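PDB 6XI3: large adhesion protein (Lap) involved in biofilm formation, which is thought to take part in biofilm formation by Marinobacter, its calcium-binding tandem Ig-like repeats probably extending the adhesin towards its target. Local coordinates for residues Asn153-Ile158 / Asn169-Val174; Leu127-Gly132 / Val209-Asn214; Leu30-Asp35 / Leu98-Ser103. One frame throughout, in Å; residues are numbered along the deposited sequence.

Contact 1: residues Asn153-Ile158 / Asn169-Val174; sequences NGQVAI and NATATV
Strands 155-161 and 167-173 form a beta hairpin, and Gln155 links them on its outer face by gripping Thr171 and Thr173. The strands are antiparallel, with segment axes 4.6 Å apart. The Gln155 amide bonds to both threonines, which stand two residues apart on the partner strand. Gln155 NE2 donates to Thr173 OG1 at 2.8 Å, with 159° at the hydrogen and the hydroxyl close to the amide plane. Gln155 OE1 accepts from Thr171 OG1 at 2.8 Å, in the carbonyl plane. A bend in the glutamine chain (chi2 -64°) folds the amide back over the neighbouring strand instead of letting it run straight out from the sheet. The two bonds use both ends of the amide and should fix its rotation.

The backbone bonds run in the usual antiparallel pairs. Val156 N reaches Ala172 O at 2.8 Å, and Ala172 N answers to Val156 O. Ile158 and Ala170 form the next hydrogen-bonded pair. Beyond the regular strand the pairing carries on into the loop: Asn153 N donates to Val174 O at 2.7 Å, and Val174 N to Gly154 O at 2.9 Å.

Val156, Ile158, Ala170 and Ala172 occupy the other, inner face. Val156 CG2 meets Val174 CG2 at 3.7 Å, the two side chains crossing at about a right angle. Ile158 CD1 reaches Ala172 CB at 4.3 Å. Tyr180 and Leu182 of strand 180-186 and Ala199 of strand 193-202 pack against this face. Ala157 also bonds through its backbone to Ser200, so strand 155-161 is the inner strand of the hairpin. A polar outer face and an apolar inner face are what one expects of an edge hairpin in an Ig-like beta-sandwich.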
loop_
_atom_site.group_PDB
_atom_site.type_symbol
_atom_site.label_atom_id
_atom_site.label_comp_id
_atom_site.label_asym_id
_atom_site.label_seq_id
_atom_site.Cartn_x
_atom_site.Cartn_y
_atom_site.Cartn_z
ATOM N N ASN A 153 25.314 -24.909 -12.187
ATOM C CA ASN A 153 25.297 -23.922 -13.307
ATOM C C ASN A 153 23.901 -23.799 -13.923
ATOM O O ASN A 153 23.755 -22.958 -14.808
ATOM C CB ASN A 153 26.343 -24.230 -14.383
ATOM C CG ASN A 153 27.717 -23.946 -13.836
ATOM O OD1 ASN A 153 28.000 -22.810 -13.461
ATOM N ND2 ASN A 153 28.516 -24.984 -13.674
ATOM N N GLY A 154 22.912 -24.569 -13.456
ATOM C CA GLY A 154 21.494 -24.289 -13.723
ATOM C C GLY A 154 21.124 -22.888 -13.240
ATOM O O GLY A 154 21.835 -22.343 -12.369
ATOM N N GLN A 155 20.077 -22.314 -13.820
ATOM C CA GLN A 155 19.614 -20.939 -13.509
ATOM C C GLN A 155 18.309 -21.036 -12.727
ATOM O O GLN A 155 17.445 -21.853 -13.109
ATOM C CB GLN A 155 19.414 -20.119 -14.791
ATOM C CG GLN A 155 20.725 -19.829 -15.519
ATOM C CD GLN A 155 21.618 -18.956 -14.672
ATOM O OE1 GLN A 155 21.234 -17.855 -14.288
ATOM N NE2 GLN A 155 22.789 -19.464 -14.311
ATOM N N VAL A 156 18.176 -20.200 -11.704
ATOM C CA VAL A 156 16.908 -20.028 -10.947
ATOM C C VAL A 156 16.306 -18.699 -11.381
ATOM O O VAL A 156 17.008 -17.674 -11.242
ATOM C CB VAL A 156 17.140 -20.065 -9.434
ATOM C CG1 VAL A 156 15.849 -19.810 -8.672
ATOM C CG2 VAL A 156 17.768 -21.366 -9.020
ATOM N N ALA A 157 15.099 -18.756 -11.959
ATOM C CA ALA A 157 14.322 -17.583 -12.365
ATOM C C ALA A 157 13.627 -17.058 -11.110
ATOM O O ALA A 157 12.868 -17.849 -10.479
ATOM C CB ALA A 157 13.351 -17.936 -13.482
ATOM N N ILE A 158 13.895 -15.798 -10.769
ATOM C CA ILE A 158 13.331 -15.114 -9.569
ATOM C C ILE A 158 12.477 -13.931 -9.994
ATOM O O ILE A 158 12.921 -13.087 -10.850
ATOM C CB ILE A 158 14.417 -14.709 -8.567
ATOM C CG1 ILE A 158 15.101 -15.958 -8.008
ATOM C CG2 ILE A 158 13.811 -13.862 -7.452
ATOM C CD1 ILE A 158 16.473 -15.718 -7.463
ATOM N N ASN A 169 12.570 -8.796 -11.909
ATOM C CA ASN A 169 13.093 -10.108 -12.358
ATOM C C ASN A 169 14.565 -10.214 -11.957
ATOM O O ASN A 169 15.296 -9.201 -11.917
ATOM C CB ASN A 169 12.874 -10.312 -13.854
ATOM C CG ASN A 169 11.401 -10.307 -14.220
ATOM O OD1 ASN A 169 10.918 -9.406 -14.904
ATOM N ND2 ASN A 169 10.676 -11.310 -13.779
ATOM N N ALA A 170 14.994 -11.412 -11.582
ATOM C CA ALA A 170 16.411 -11.659 -11.250
ATOM C C ALA A 170 16.726 -13.113 -11.567
ATOM O O ALA A 170 15.794 -13.874 -11.838
ATOM C CB ALA A 170 16.724 -11.317 -9.815
ATOM N N THR A 171 18.008 -13.438 -11.581
ATOM C CA THR A 171 18.476 -14.799 -11.911
ATOM C C THR A 171 19.646 -15.133 -10.993
ATOM O O THR A 171 20.384 -14.235 -10.598
ATOM C CB THR A 171 18.744 -14.905 -13.418
ATOM O OG1 THR A 171 18.997 -16.289 -13.642
ATOM C CG2 THR A 171 19.915 -14.062 -13.874
ATOM N N ALA A 172 19.743 -16.392 -10.590
ATOM C CA ALA A 172 20.853 -16.881 -9.761
ATOM C C ALA A 172 21.320 -18.222 -10.318
ATOM O O ALA A 172 20.490 -18.992 -10.821
ATOM C CB ALA A 172 20.433 -17.017 -8.319
ATOM N N THR A 173 22.586 -18.507 -10.094
ATOM C CA THR A 173 23.260 -19.738 -10.574
ATOM C C THR A 173 23.305 -20.760 -9.438
ATOM O O THR A 173 23.732 -20.417 -8.327
ATOM C CB THR A 173 24.655 -19.378 -11.101
ATOM O OG1 THR A 173 24.393 -18.536 -12.221
ATOM C CG2 THR A 173 25.463 -20.588 -11.517
ATOM N N VAL A 174 22.851 -21.967 -9.722
ATOM C CA VAL A 174 22.913 -23.111 -8.784
ATOM C C VAL A 174 24.379 -23.550 -8.650
ATOM O O VAL A 174 25.007 -23.811 -9.696
ATOM C CB VAL A 174 21.994 -24.228 -9.290
ATOM C CG1 VAL A 174 22.120 -25.491 -8.454
ATOM C CG2 VAL A 174 20.553 -23.749 -9.340
#

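Contact 2: residues Leu127-Gly132 / Val209-Asn214; sequences LTVSVG and VSDSAN
The one direct hydrogen bond between Leu127-Gly132 and Val209-Asn214 runs from backbone to side chain. Val129 N donates to Asp211 OD2 at 2.8 Å, nearly straight at 168°. The carboxylate takes it on the anti lone pair of OD2. With CG anti to its own backbone N (chi1 -171°), Asp211 reaches across to the other strand. The segments run nearly parallel, yet no backbone-to-backbone hydrogen bond joins them.

A modelled water sits 2.5 Å from both Val129 O and Ser212 O. These distances are too short to trust, so this bridge is doubtful.

Apolar contacts line the inner side. Leu127 CB packs on Val209 CG2 at 3.7 Å, and Leu127 CD2 lies 3.7 Å from Asp211 CB. Further along, Val131 CG2 approaches Ala213 CB at 4.2 Å. Tyr180 and Ala199 cover Leu127 and Val129 from within the domain.

Asp211 OD2 also lies 3.3 Å from Val129 O, two acceptors side by side, which may raise the affinity of the carboxylate for a proton. The chemistry implies that the edge strands of the two sheets are joined by one aspartate bond and apolar contacts, perhaps aided by a water, in place of backbone pairing.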
loop_
_atom_site.group_PDB
_atom_site.type_symbol
_atom_site.label_atom_id
_atom_site.label_comp_id
_atom_site.label_asym_id
_atom_site.label_seq_id
_atom_site.Cartn_x
_atom_site.Cartn_y
_atom_site.Cartn_z
ATOM N N LEU A 127 12.902 -27.340 -4.797
ATOM C CA LEU A 127 13.562 -26.023 -4.668
ATOM C C LEU A 127 12.963 -25.344 -3.438
ATOM O O LEU A 127 11.779 -25.532 -3.219
ATOM C CB LEU A 127 13.338 -25.213 -5.951
ATOM C CG LEU A 127 13.970 -23.819 -5.968
ATOM C CD1 LEU A 127 14.387 -23.419 -7.376
ATOM C CD2 LEU A 127 13.006 -22.770 -5.399
ATOM N N THR A 128 13.795 -24.620 -2.691
ATOM C CA THR A 128 13.370 -23.710 -1.604
ATOM C C THR A 128 13.880 -22.317 -1.969
ATOM O O THR A 128 14.930 -22.213 -2.666
ATOM C CB THR A 128 13.864 -24.164 -0.222
ATOM O OG1 THR A 128 15.281 -23.963 -0.163
ATOM C CG2 THR A 128 13.506 -25.605 0.100
ATOM N N VAL A 129 13.140 -21.294 -1.561
ATOM C CA VAL A 129 13.653 -19.901 -1.573
ATOM C C VAL A 129 13.301 -19.245 -0.237
ATOM O O VAL A 129 12.247 -19.557 0.322
ATOM C CB VAL A 129 13.100 -19.089 -2.739
ATOM C CG1 VAL A 129 11.610 -18.822 -2.590
ATOM C CG2 VAL A 129 13.893 -17.798 -2.864
ATOM N N SER A 130 14.173 -18.388 0.262
ATOM C CA SER A 130 13.926 -17.719 1.555
ATOM C C SER A 130 14.504 -16.308 1.516
ATOM O O SER A 130 15.605 -16.101 0.949
ATOM C CB SER A 130 14.424 -18.565 2.702
ATOM O OG SER A 130 15.704 -18.161 3.114
ATOM N N VAL A 131 13.735 -15.359 2.042
ATOM C CA VAL A 131 14.187 -13.956 2.157
ATOM C C VAL A 131 15.102 -13.859 3.367
ATOM O O VAL A 131 14.680 -14.177 4.463
ATOM C CB VAL A 131 13.012 -12.983 2.258
ATOM C CG1 VAL A 131 13.518 -11.571 2.520
ATOM C CG2 VAL A 131 12.193 -13.035 0.996
ATOM N N GLY A 132 16.339 -13.446 3.159
ATOM C CA GLY A 132 17.267 -13.212 4.274
ATOM C C GLY A 132 16.929 -11.897 4.940
ATOM O O GLY A 132 16.801 -11.851 6.182
ATOM N N VAL A 209 10.537 -27.059 -10.777
ATOM C CA VAL A 209 10.540 -26.990 -9.285
ATOM C C VAL A 209 10.479 -25.507 -8.891
ATOM O O VAL A 209 11.136 -24.656 -9.549
ATOM C CB VAL A 209 11.745 -27.705 -8.645
ATOM C CG1 VAL A 209 11.696 -29.224 -8.854
ATOM C CG2 VAL A 209 13.072 -27.145 -9.134
ATOM N N SER A 210 9.708 -25.200 -7.856
ATOM C CA SER A 210 9.391 -23.801 -7.492
ATOM C C SER A 210 9.088 -23.673 -5.997
ATOM O O SER A 210 8.710 -24.680 -5.322
ATOM C CB SER A 210 8.253 -23.294 -8.323
ATOM O OG SER A 210 7.058 -23.907 -7.914
ATOM N N ASP A 211 9.253 -22.451 -5.504
ATOM C CA ASP A 211 8.925 -22.116 -4.102
ATOM C C ASP A 211 8.634 -20.618 -4.091
ATOM O O ASP A 211 9.007 -19.931 -5.064
ATOM C CB ASP A 211 10.046 -22.507 -3.143
ATOM C CG ASP A 211 9.662 -22.370 -1.675
ATOM O OD1 ASP A 211 8.472 -22.531 -1.363
ATOM O OD2 ASP A 211 10.543 -22.069 -0.868
ATOM N N SER A 212 7.963 -20.139 -3.051
ATOM C CA SER A 212 7.776 -18.684 -2.874
ATOM C C SER A 212 7.986 -18.328 -1.417
ATOM O O SER A 212 8.094 -19.216 -0.592
ATOM C CB SER A 212 6.437 -18.218 -3.420
ATOM O OG SER A 212 5.374 -18.818 -2.706
ATOM N N ALA A 213 8.197 -17.048 -1.164
ATOM C CA ALA A 213 8.313 -16.484 0.185
ATOM C C ALA A 213 7.654 -15.105 0.159
ATOM O O ALA A 213 7.330 -14.598 -0.936
ATOM C CB ALA A 213 9.755 -16.426 0.594
ATOM N N ASN A 214 7.444 -14.524 1.320
ATOM C CA ASN A 214 6.750 -13.225 1.393
ATOM C C ASN A 214 7.404 -12.428 2.504
ATOM O O ASN A 214 7.961 -13.032 3.444
ATOM C CB ASN A 214 5.243 -13.390 1.580
ATOM C CG ASN A 214 4.905 -14.252 2.780
ATOM O OD1 ASN A 214 5.146 -13.871 3.926
ATOM N ND2 ASN A 214 4.358 -15.436 2.533
HETATM O O HOH W 1 9.875 -20.283 0.844
#

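Contact 3: residues Leu30-Asp35 / Leu98-Ser103; sequences LTVSLD and LTVEAS. With EDO (1,2-ethanediol), chain K.
The peptide group between Ala102 and Ser103 is the flat group that meets a side chain here, and Leu30 covers one of its faces. Leu30 CD2 stands over that face, 3.7 Å from Ala102 C and 3.6 Å from Ala102 O. The same methyl lies 3.7 Å from Ser103 CA, at the end of the peptide. No ring belongs to either segment. The aromatic neighbour is Tyr83 of strand 82-89, which touches Leu30, Val32 and Ala102.

The rest of the contact is aliphatic. Val32 CB lies 3.6 Å from Ala102 CB, and both methyls of the valine flank that carbon. Val32 CG2 also meets Val100 CG1 at 3.9 Å. It is the branch anti to the backbone N, while CG1 lies between N and the carbonyl carbon (chi1 69°). Leu34 extends the row, its CB 4.2 Å from Val100 CG2. Leu46 of strand 43-51 packs on Leu34 and Val100.

Several polar groups of segment 30-35 bond within the strand or to neighbouring strands, not across this contact. Ser33 OG donates to Asp35 OD1 at 2.9 Å, on the syn side but 28° out of the carboxylate plane. Ser47 bonds to the other oxygen of Asp35. Val32 N is held by Asp114 OD2. An ethanediol, probably from the crystallisation liquor, lies near Val32 O, but its placement there is doubtful.

The segment axes are 7.3 Å apart. The chemistry implies that the two sheets of this sandwich meet here through van der Waals contact of aliphatic groups, with no hydrogen bond between the segments.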
loop_
_atom_site.group_PDB
_atom_site.type_symbol
_atom_site.label_atom_id
_atom_site.label_comp_id
_atom_site.label_asym_id
_atom_site.label_seq_id
_atom_site.Cartn_x
_atom_site.Cartn_y
_atom_site.Cartn_z
ATOM N N LEU A 30 27.381 -57.123 -32.462
ATOM C CA LEU A 30 27.180 -56.951 -31.010
ATOM C C LEU A 30 25.884 -56.176 -30.813
ATOM O O LEU A 30 25.674 -55.180 -31.536
ATOM C CB LEU A 30 28.393 -56.222 -30.418
ATOM C CG LEU A 30 28.285 -55.701 -28.989
ATOM C CD1 LEU A 30 28.168 -56.845 -28.012
ATOM C CD2 LEU A 30 29.518 -54.873 -28.671
ATOM N N THR A 31 25.065 -56.604 -29.854
ATOM C CA THR A 31 23.910 -55.801 -29.354
ATOM C C THR A 31 24.067 -55.600 -27.856
ATOM O O THR A 31 24.609 -56.506 -27.160
ATOM C CB THR A 31 22.542 -56.450 -29.624
ATOM O OG1 THR A 31 22.462 -57.612 -28.798
ATOM C CG2 THR A 31 22.317 -56.826 -31.078
ATOM N N VAL A 32 23.479 -54.515 -27.359
ATOM C CA VAL A 32 23.338 -54.303 -25.902
ATOM C C VAL A 32 21.923 -53.770 -25.657
ATOM O O VAL A 32 21.431 -53.030 -26.500
ATOM C CB VAL A 32 24.444 -53.368 -25.395
ATOM C CG1 VAL A 32 24.267 -51.940 -25.916
ATOM C CG2 VAL A 32 24.558 -53.405 -23.886
ATOM N N SER A 33 21.278 -54.165 -24.560
ATOM C CA SER A 33 19.982 -53.587 -24.136
ATOM C C SER A 33 20.117 -53.206 -22.682
ATOM O O SER A 33 20.813 -53.917 -21.968
ATOM C CB SER A 33 18.793 -54.496 -24.366
ATOM O OG SER A 33 19.000 -55.724 -23.728
ATOM N N LEU A 34 19.475 -52.098 -22.310
ATOM C CA LEU A 34 19.305 -51.696 -20.900
ATOM C C LEU A 34 17.946 -52.255 -20.468
ATOM O O LEU A 34 16.939 -51.730 -20.905
ATOM C CB LEU A 34 19.401 -50.178 -20.833
ATOM C CG LEU A 34 19.133 -49.560 -19.468
ATOM C CD1 LEU A 34 20.161 -50.014 -18.436
ATOM C CD2 LEU A 34 19.133 -48.053 -19.597
ATOM N N ASP A 35 17.940 -53.351 -19.718
ATOM C CA ASP A 35 16.699 -54.110 -19.432
ATOM C C ASP A 35 15.927 -53.447 -18.305
ATOM O O ASP A 35 14.703 -53.413 -18.394
ATOM C CB ASP A 35 17.013 -55.544 -19.088
ATOM C CG ASP A 35 17.717 -56.193 -20.265
ATOM O OD1 ASP A 35 17.286 -55.941 -21.400
ATOM O OD2 ASP A 35 18.664 -56.919 -20.030
ATOM N N LEU A 98 20.494 -41.911 -19.619
ATOM C CA LEU A 98 21.647 -42.832 -19.506
ATOM C C LEU A 98 21.932 -43.320 -20.912
ATOM O O LEU A 98 20.963 -43.756 -21.564
ATOM C CB LEU A 98 21.286 -44.030 -18.626
ATOM C CG LEU A 98 20.927 -43.703 -17.186
ATOM C CD1 LEU A 98 20.446 -44.951 -16.458
ATOM C CD2 LEU A 98 22.126 -43.081 -16.489
ATOM N N THR A 99 23.190 -43.259 -21.337
ATOM C CA THR A 99 23.652 -43.917 -22.585
ATOM C C THR A 99 24.595 -45.054 -22.231
ATOM O O THR A 99 25.619 -44.836 -21.537
ATOM C CB THR A 99 24.349 -42.952 -23.560
ATOM O OG1 THR A 99 23.490 -41.822 -23.659
ATOM C CG2 THR A 99 24.571 -43.564 -24.934
ATOM N N VAL A 100 24.211 -46.236 -22.670
ATOM C CA VAL A 100 24.997 -47.477 -22.522
ATOM C C VAL A 100 25.765 -47.640 -23.833
ATOM O O VAL A 100 25.122 -47.518 -24.900
ATOM C CB VAL A 100 24.079 -48.667 -22.226
ATOM C CG1 VAL A 100 24.878 -49.945 -22.082
ATOM C CG2 VAL A 100 23.216 -48.426 -21.006
ATOM N N GLU A 101 27.085 -47.818 -23.767
ATOM C CA GLU A 101 27.902 -48.165 -24.972
ATOM C C GLU A 101 28.527 -49.534 -24.700
ATOM O O GLU A 101 29.111 -49.705 -23.611
ATOM C CB GLU A 101 29.005 -47.140 -25.273
ATOM C CG GLU A 101 28.528 -45.765 -25.732
ATOM C CD GLU A 101 27.804 -45.676 -27.079
ATOM O OE1 GLU A 101 28.029 -46.571 -27.967
ATOM O OE2 GLU A 101 26.996 -44.714 -27.241
ATOM N N ALA A 102 28.354 -50.494 -25.606
ATOM C CA ALA A 102 29.034 -51.792 -25.496
ATOM C C ALA A 102 30.058 -51.891 -26.623
ATOM O O ALA A 102 29.788 -51.371 -27.710
ATOM C CB ALA A 102 28.032 -52.901 -25.560
ATOM N N SER A 103 31.191 -52.538 -26.374
ATOM C CA SER A 103 32.219 -52.751 -27.421
ATOM C C SER A 103 32.854 -54.122 -27.232
ATOM O O SER A 103 33.008 -54.611 -26.099
ATOM C CB SER A 103 33.234 -51.640 -27.447
ATOM O OG SER A 103 34.056 -51.679 -26.292
HETATM C C1 EDO K . 19.572 -50.723 -28.251
HETATM O O1 EDO K . 18.681 -51.222 -27.253
HETATM C C2 EDO K . 20.829 -51.548 -28.435
HETATM O O2 EDO K . 20.664 -52.741 -29.216
#

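Contacts 1 and 2 belong to the same Ig-like repeat, with centres 12 Å apart. They touch where Val156 CG1 lies 4.1 Å from Leu127 CD1, and both reach the sheet that includes strands 155-161 and 208-217. Along the chain, contact 1 is nested inside the loop closed by contact 2. Contact 3 closes earlier, in the preceding repeat, and its nearest atoms are about 19 Å from either of the others. Asp114 on Val32 N there matches Asp211 on Val129 N in contact 2. Bound calcium lies about 8 Å from the side chain of Val209 and about 13 Å from that of Val174, so neither residue is a ligand.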